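PDB 6HWJ: glucosamine kinase from Streptacidiphilus jiangxiensis, which catalyses the magnesium-dependent transfer of phosphate from ATP to D-glucosamine, giving D-glucosamine 6-phosphate, and acts more weakly on glucose. Local coordinates for residues A[145-148]-A[149-153]; A[249-252]-A[253-257]; A[323-326]-A[327-330]. All blocks are in the same frame, centred on the assembly; numbering follows the deposited sequence.

The three local contacts lie round the catalytic site, contacts 1 and 3 beside the metal site and contact 2 farther out, near the helix of the glucosamine-binding Glu409. Contact 1 opens a helix, where the side chain of Ser146 comes within about 3 Å of that of the magnesium ligand Asp319. Contact 3, in the loop following this ligand, has its centre about 13 Å from that of contact 1, and Arg151 NH2 lies 3.1 Å from Ala330 O in a weak hydrogen bond. Contact 2 is about 16 Å from contact 3, centre to centre, and meets it where Arg252 NH2 packs 3.5 Å from Leu324 CD2. Contacts 1 and 2 do not touch.

Contact 1: residues A[145-148]-A[149-153]; sequences GSPA and AQRIA
Pro147, at the N-cap position of helix 148-157, accepts the first full-turn backbone bond from Arg151 N to its O (2.9 Å), and Ile152 N repeats the bond to Ala148 O one residue later. Gln150 N adds a weak hydrogen bond to the same Pro147 oxygen (118° at the hydrogen). The side chain of Arg151 doubles back toward the start of the helix, its chain bent at chi2 (-69°), and sets one guanidinium face over Pro147 CB, at one side of the proline ring. Pro147 CB sits 3.4 Å above the guanidinium plane, offset toward the rim, with Arg151 CZ 3.6 Å from it. The guanidinium is held by a bond from NE to Val297 O. Just before the helix, Ser146 OG accepts from Ala148 N at 3.1 Å, which makes an ST turn; the same hydroxyl is hydrogen-bonded to Asp319, so the turn ties the helix start directly to a magnesium ligand. Coming after strand 130-134, which carries Lys133 (inferred to bind ATP), and the short strand 137-138, the helix probably corresponds to helix C of the kinase-like N-lobe. Gln150 bends at chi2 (68°), bringing OE1 to 3.5 Å from Pro147 CA, while its NE2 donates to Pro178 O. On the other flank, Ile152 CG1 rests 3.3 Å from Ala148 O, and the methyls of Ala148 and Ala149 pack on Leu180.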
loop_
_atom_site.group_PDB
_atom_site.type_symbol
_atom_site.label_atom_id
_atom_site.label_comp_id
_atom_site.label_asym_id
_atom_site.label_seq_id
_atom_site.Cartn_x
_atom_site.Cartn_y
_atom_site.Cartn_z
ATOM N N GLY A 145 10.875 -8.256 -2.571
ATOM C CA GLY A 145 9.961 -8.042 -1.469
ATOM C C GLY A 145 9.194 -6.753 -1.655
ATOM O O GLY A 145 8.904 -6.362 -2.796
ATOM N N SER A 146 8.870 -6.079 -0.571
ATOM C CA SER A 146 8.111 -4.853 -0.643
ATOM C C SER A 146 8.856 -3.824 -1.484
ATOM O O SER A 146 10.070 -3.625 -1.289
ATOM C CB SER A 146 7.865 -4.277 0.758
ATOM O OG SER A 146 7.311 -3.009 0.612
ATOM N N PRO A 147 8.184 -3.140 -2.409
ATOM C CA PRO A 147 8.834 -2.041 -3.133
ATOM C C PRO A 147 8.723 -0.683 -2.455
ATOM O O PRO A 147 9.059 0.325 -3.094
ATOM C CB PRO A 147 8.066 -2.035 -4.453
ATOM C CG PRO A 147 6.650 -2.349 -4.009
ATOM C CD PRO A 147 6.818 -3.386 -2.902
ATOM N N ALA A 148 8.237 -0.625 -1.215
ATOM C CA ALA A 148 7.926 0.667 -0.604
ATOM C C ALA A 148 9.114 1.629 -0.639
ATOM O O ALA A 148 8.940 2.832 -0.826
ATOM C CB ALA A 148 7.440 0.463 0.832
ATOM N N ALA A 149 10.336 1.117 -0.468
ATOM C CA ALA A 149 11.503 1.994 -0.495
ATOM C C ALA A 149 11.715 2.602 -1.883
ATOM O O ALA A 149 12.106 3.774 -2.009
ATOM C CB ALA A 149 12.759 1.226 -0.084
ATOM N N GLN A 150 11.494 1.817 -2.930
ATOM C CA GLN A 150 11.652 2.340 -4.287
ATOM C C GLN A 150 10.538 3.323 -4.628
ATOM O O GLN A 150 10.768 4.310 -5.325
ATOM C CB GLN A 150 11.684 1.198 -5.298
ATOM C CG GLN A 150 12.958 0.368 -5.252
ATOM C CD GLN A 150 13.096 -0.436 -3.971
ATOM O OE1 GLN A 150 12.140 -1.057 -3.508
ATOM N NE2 GLN A 150 14.295 -0.420 -3.387
ATOM N N ARG A 151 9.320 3.059 -4.154
ATOM C CA ARG A 151 8.215 3.979 -4.406
ATOM C C ARG A 151 8.434 5.313 -3.701
ATOM O O ARG A 151 8.325 6.379 -4.321
ATOM C CB ARG A 151 6.895 3.352 -3.947
ATOM C CG ARG A 151 6.555 2.038 -4.657
ATOM C CD ARG A 151 6.209 2.209 -6.112
ATOM N NE ARG A 151 6.025 0.903 -6.752
ATOM C CZ ARG A 151 7.018 0.103 -7.145
ATOM N NH1 ARG A 151 8.275 0.465 -6.999
ATOM N NH2 ARG A 151 6.751 -1.061 -7.687
ATOM N N ILE A 152 8.747 5.274 -2.400
ATOM C CA ILE A 152 8.903 6.506 -1.638
ATOM C C ILE A 152 10.053 7.336 -2.187
ATOM O O ILE A 152 9.932 8.553 -2.370
ATOM C CB ILE A 152 9.090 6.185 -0.138
ATOM C CG1 ILE A 152 7.790 5.601 0.430
ATOM C CG2 ILE A 152 9.466 7.457 0.623
ATOM C CD1 ILE A 152 7.915 4.980 1.810
ATOM N N ALA A 153 11.197 6.689 -2.456
ATOM C CA ALA A 153 12.338 7.418 -3.008
ATOM C C ALA A 153 12.014 8.032 -4.367
ATOM O O ALA A 153 12.351 9.197 -4.633
ATOM C CB ALA A 153 13.553 6.490 -3.112
#

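Contact 2: residues A[249-252]-A[253-257]; sequences WGVR and MREEL
Met253 folds its side chain back along the preceding turn of helix 243-263 and against Trp249. Its CG comes within 3.1 Å of Trp249 O, the oxygen that also accepts the helical bond from Met253 N, and SD lies 4.0 Å from Trp249 CB, while the indole leads away. CG is anti to the carbonyl carbon (chi1 -65°), which turns the chain toward the start of the helix. This side chain and the backbone of Gly250 form the close, buried part of the contact. Arg254 reaches over it from the exposed side: with no side chain at Gly250 to stand in the way, the guanidinium lies flat on the peptide. Gly250 O is 3.4 Å from its plane, over its centre, and Arg254 NH2 is 3.5 Å from Gly250 C. The oxygen is already bonded to Arg254 N, so one residue meets it twice, by a backbone hydrogen bond and by the face of the guanidinium.

The solvent-facing flank is looser. Glu255 runs alongside Val251, pointing the same way, its OE2 coming closest to Val251 CG1, at 3.6 Å. Arg252 and Glu256 cross with their guanidinium and carboxylate planes 64° apart; Arg252 NH1 remains 4.1 Å from Glu256 OE2, beyond a salt bridge, and Arg252 CD comes nearer, 3.5 Å from Glu256 OE2. The opposite charges probably still attract, though Glu256 OE2 also has a long, weak ion pair with Arg408. Trp249 NE1 is hydrogen-bonded to a buffer molecule, probably from crystallisation. Met253 and Leu257 pack on Tyr283 of helix 266-284, while Met253 and Glu256 meet Ala404 and Leu411 of helix 398-416, the helix that carries the glucosamine-binding Glu409.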
loop_
_atom_site.group_PDB
_atom_site.type_symbol
_atom_site.label_atom_id
_atom_site.label_comp_id
_atom_site.label_asym_id
_atom_site.label_seq_id
_atom_site.Cartn_x
_atom_site.Cartn_y
_atom_site.Cartn_z
ATOM N N TRP A 249 -3.487 -11.834 -17.376
ATOM C CA TRP A 249 -4.486 -11.023 -16.674
ATOM C C TRP A 249 -5.878 -11.619 -16.857
ATOM O O TRP A 249 -6.652 -11.744 -15.898
ATOM C CB TRP A 249 -4.477 -9.582 -17.174
ATOM C CG TRP A 249 -3.193 -8.819 -16.977
ATOM C CD1 TRP A 249 -2.103 -9.212 -16.262
ATOM C CD2 TRP A 249 -2.881 -7.523 -17.503
ATOM N NE1 TRP A 249 -1.121 -8.248 -16.321
ATOM C CE2 TRP A 249 -1.575 -7.201 -17.081
ATOM C CE3 TRP A 249 -3.573 -6.609 -18.302
ATOM C CZ2 TRP A 249 -0.951 -6.018 -17.438
ATOM C CZ3 TRP A 249 -2.955 -5.426 -18.652
ATOM C CH2 TRP A 249 -1.658 -5.131 -18.210
ATOM N N GLY A 250 -6.216 -11.982 -18.093
ATOM C CA GLY A 250 -7.547 -12.510 -18.371
ATOM C C GLY A 250 -7.817 -13.827 -17.672
ATOM O O GLY A 250 -8.911 -14.049 -17.144
ATOM N N VAL A 251 -6.819 -14.710 -17.637
ATOM C CA VAL A 251 -6.981 -15.972 -16.921
ATOM C C VAL A 251 -7.258 -15.709 -15.449
ATOM O O VAL A 251 -8.195 -16.270 -14.864
ATOM C CB VAL A 251 -5.736 -16.862 -17.103
ATOM C CG1 VAL A 251 -5.774 -18.026 -16.117
ATOM C CG2 VAL A 251 -5.643 -17.359 -18.544
ATOM N N ARG A 252 -6.434 -14.859 -14.823
ATOM C CA ARG A 252 -6.626 -14.539 -13.411
ATOM C C ARG A 252 -8.001 -13.927 -13.178
ATOM O O ARG A 252 -8.709 -14.289 -12.227
ATOM C CB ARG A 252 -5.511 -13.599 -12.941
ATOM C CG ARG A 252 -5.792 -12.857 -11.635
ATOM C CD ARG A 252 -5.457 -13.674 -10.401
ATOM N NE ARG A 252 -4.037 -13.597 -10.069
ATOM C CZ ARG A 252 -3.537 -13.780 -8.848
ATOM N NH1 ARG A 252 -4.339 -14.045 -7.825
ATOM N NH2 ARG A 252 -2.230 -13.687 -8.651
ATOM N N MET A 253 -8.393 -12.976 -14.028
ATOM C CA MET A 253 -9.659 -12.279 -13.813
ATOM C C MET A 253 -10.845 -13.203 -14.032
ATOM O O MET A 253 -11.826 -13.143 -13.281
ATOM C CB MET A 253 -9.720 -11.057 -14.726
ATOM C CG MET A 253 -8.656 -10.013 -14.378
ATOM S SD MET A 253 -8.172 -8.916 -15.726
ATOM C CE MET A 253 -9.552 -7.772 -15.740
ATOM N N ARG A 254 -10.754 -14.113 -15.017
ATOM C CA ARG A 254 -11.835 -15.069 -15.230
ATOM C C ARG A 254 -11.926 -16.070 -14.081
ATOM O O ARG A 254 -13.031 -16.438 -13.660
ATOM C CB ARG A 254 -11.653 -15.791 -16.564
ATOM C CG ARG A 254 -12.341 -15.094 -17.735
ATOM C CD ARG A 254 -12.140 -15.843 -19.082
ATOM N NE ARG A 254 -10.935 -15.381 -19.772
ATOM C CZ ARG A 254 -9.809 -16.079 -19.879
ATOM N NH1 ARG A 254 -9.713 -17.303 -19.368
ATOM N NH2 ARG A 254 -8.777 -15.556 -20.521
ATOM N N GLU A 255 -10.784 -16.509 -13.548
ATOM C CA GLU A 255 -10.815 -17.414 -12.403
ATOM C C GLU A 255 -11.478 -16.755 -11.196
ATOM O O GLU A 255 -12.293 -17.377 -10.510
ATOM C CB GLU A 255 -9.400 -17.872 -12.054
ATOM C CG GLU A 255 -8.815 -18.842 -13.077
ATOM C CD GLU A 255 -7.447 -19.356 -12.684
ATOM O OE1 GLU A 255 -6.925 -18.916 -11.636
ATOM O OE2 GLU A 255 -6.894 -20.203 -13.424
ATOM N N GLU A 256 -11.132 -15.495 -10.911
ATOM C CA GLU A 256 -11.773 -14.798 -9.806
ATOM C C GLU A 256 -13.267 -14.639 -10.054
ATOM O O GLU A 256 -14.087 -14.810 -9.136
ATOM C CB GLU A 256 -11.108 -13.440 -9.591
ATOM C CG GLU A 256 -9.653 -13.528 -9.165
ATOM C CD GLU A 256 -8.967 -12.173 -9.146
ATOM O OE1 GLU A 256 -9.505 -11.224 -9.756
ATOM O OE2 GLU A 256 -7.887 -12.053 -8.524
ATOM N N LEU A 257 -13.645 -14.307 -11.285
ATOM C CA LEU A 257 -15.058 -14.231 -11.635
ATOM C C LEU A 257 -15.752 -15.568 -11.385
ATOM O O LEU A 257 -16.827 -15.624 -10.775
ATOM C CB LEU A 257 -15.196 -13.800 -13.103
ATOM C CG LEU A 257 -16.609 -13.738 -13.669
ATOM C CD1 LEU A 257 -17.489 -12.789 -12.874
ATOM C CD2 LEU A 257 -16.560 -13.328 -15.129
#

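Contact 3: residues A[323-326]-A[327-330]; sequences VLPA and DQRA
Arg329 spreads its guanidinium over the backbone of Ala326, with the CA of that residue 3.6 Å above the plane and over its centre. The chain is extended from CG to NE, and this reach carries the group back past Ala326 to Leu324, where it binds side-on: NE (3.1 Å) and NH2 (3.2 Å) both donate to Leu324 O. The carbonyl oxygen lies near the guanidinium plane, but the two donors meet it differently, NH2 coming nearly straight at it (174° at the oxygen) and NE from above the carbonyl plane. Two bonds to one atom, together with the backbone against one face, restrain the rotation of the group.

Alongside it the chain turns sharply. Gln328 N donates to Pro325 O (2.9 Å), closing a type I beta turn with Ala326 and Asp327 at its corners, and a weak bond of 3.5 Å from Arg329 N to Ala326 O continues the bend. A water extends it further, donating to Ala326 O and accepting from Ala330 N. At the turn, Asp327 adopts chi1 64°, with CG between the backbone N and the carbonyl carbon; this brings OD1 to 3.4 Å from Pro325 CB. Gln328 packs its CG loosely on the same proline carbon.

The loop follows the magnesium ligands Asp317 and Asp319, and the side chain of Arg329 lies about 7 Å from a bound magnesium ion and about 8 Å from that of the glucosamine-binding Asp300. The loop probably corresponds to the segment after the metal-binding aspartate in kinase-like folds, here folded into consecutive turns that an arginine spans at the edge of the active site.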
loop_
_atom_site.group_PDB
_atom_site.type_symbol
_atom_site.label_atom_id
_atom_site.label_comp_id
_atom_site.label_asym_id
_atom_site.label_seq_id
_atom_site.Cartn_x
_atom_site.Cartn_y
_atom_site.Cartn_z
ATOM N N VAL A 323 -2.954 -9.332 -2.091
ATOM C CA VAL A 323 -3.469 -10.592 -2.610
ATOM C C VAL A 323 -2.519 -11.237 -3.612
ATOM O O VAL A 323 -2.640 -12.440 -3.880
ATOM C CB VAL A 323 -4.852 -10.404 -3.263
ATOM C CG1 VAL A 323 -5.782 -9.652 -2.321
ATOM C CG2 VAL A 323 -4.726 -9.698 -4.596
ATOM N N LEU A 324 -1.579 -10.476 -4.183
ATOM C CA LEU A 324 -0.564 -11.061 -5.037
ATOM C C LEU A 324 0.471 -11.791 -4.187
ATOM O O LEU A 324 0.678 -11.436 -3.023
ATOM C CB LEU A 324 0.125 -9.986 -5.862
ATOM C CG LEU A 324 -0.587 -9.445 -7.104
ATOM C CD1 LEU A 324 0.193 -8.281 -7.692
ATOM C CD2 LEU A 324 -0.756 -10.541 -8.139
ATOM N N PRO A 325 1.130 -12.819 -4.738
ATOM C CA PRO A 325 2.279 -13.396 -4.038
ATOM C C PRO A 325 3.266 -12.304 -3.660
ATOM O O PRO A 325 3.416 -11.308 -4.369
ATOM C CB PRO A 325 2.877 -14.370 -5.060
ATOM C CG PRO A 325 1.749 -14.701 -5.968
ATOM C CD PRO A 325 0.888 -13.473 -6.034
ATOM N N ALA A 326 3.952 -12.510 -2.533
ATOM C CA ALA A 326 4.846 -11.486 -2.001
ATOM C C ALA A 326 5.905 -11.088 -3.022
ATOM O O ALA A 326 6.292 -9.919 -3.099
ATOM C CB ALA A 326 5.507 -11.984 -0.716
ATOM N N ASP A 327 6.370 -12.037 -3.827
ATOM C CA ASP A 327 7.441 -11.754 -4.772
ATOM C C ASP A 327 6.933 -11.137 -6.071
ATOM O O ASP A 327 7.744 -10.882 -6.967
ATOM C CB ASP A 327 8.239 -13.026 -5.064
ATOM C CG ASP A 327 7.407 -14.099 -5.742
ATOM O OD1 ASP A 327 6.178 -13.938 -5.839
ATOM O OD2 ASP A 327 7.996 -15.101 -6.191
ATOM N N GLN A 328 5.635 -10.868 -6.184
ATOM C CA GLN A 328 5.074 -10.154 -7.329
ATOM C C GLN A 328 4.614 -8.734 -6.983
ATOM O O GLN A 328 4.193 -7.992 -7.874
ATOM C CB GLN A 328 3.894 -10.939 -7.911
ATOM C CG GLN A 328 4.258 -12.351 -8.383
ATOM C CD GLN A 328 5.225 -12.335 -9.553
ATOM O OE1 GLN A 328 5.426 -11.301 -10.199
ATOM N NE2 GLN A 328 5.830 -13.481 -9.833
ATOM N N ARG A 329 4.683 -8.335 -5.712
ATOM C CA ARG A 329 4.133 -7.039 -5.328
ATOM C C ARG A 329 4.986 -5.873 -5.812
ATOM O O ARG A 329 4.500 -4.746 -5.853
ATOM C CB ARG A 329 3.959 -6.987 -3.808
ATOM C CG ARG A 329 2.849 -7.907 -3.322
ATOM C CD ARG A 329 2.827 -8.047 -1.822
ATOM N NE ARG A 329 2.050 -9.211 -1.418
ATOM C CZ ARG A 329 2.095 -9.763 -0.210
ATOM N NH1 ARG A 329 2.879 -9.252 0.728
ATOM N NH2 ARG A 329 1.354 -10.828 0.054
ATOM N N ALA A 330 6.230 -6.110 -6.173
ATOM C CA ALA A 330 7.079 -5.054 -6.703
ATOM C C ALA A 330 6.941 -4.878 -8.213
ATOM O O ALA A 330 7.448 -3.891 -8.759
ATOM C CB ALA A 330 8.542 -5.333 -6.360
HETATM O O HOH W 1 7.778 -8.215 -4.735
#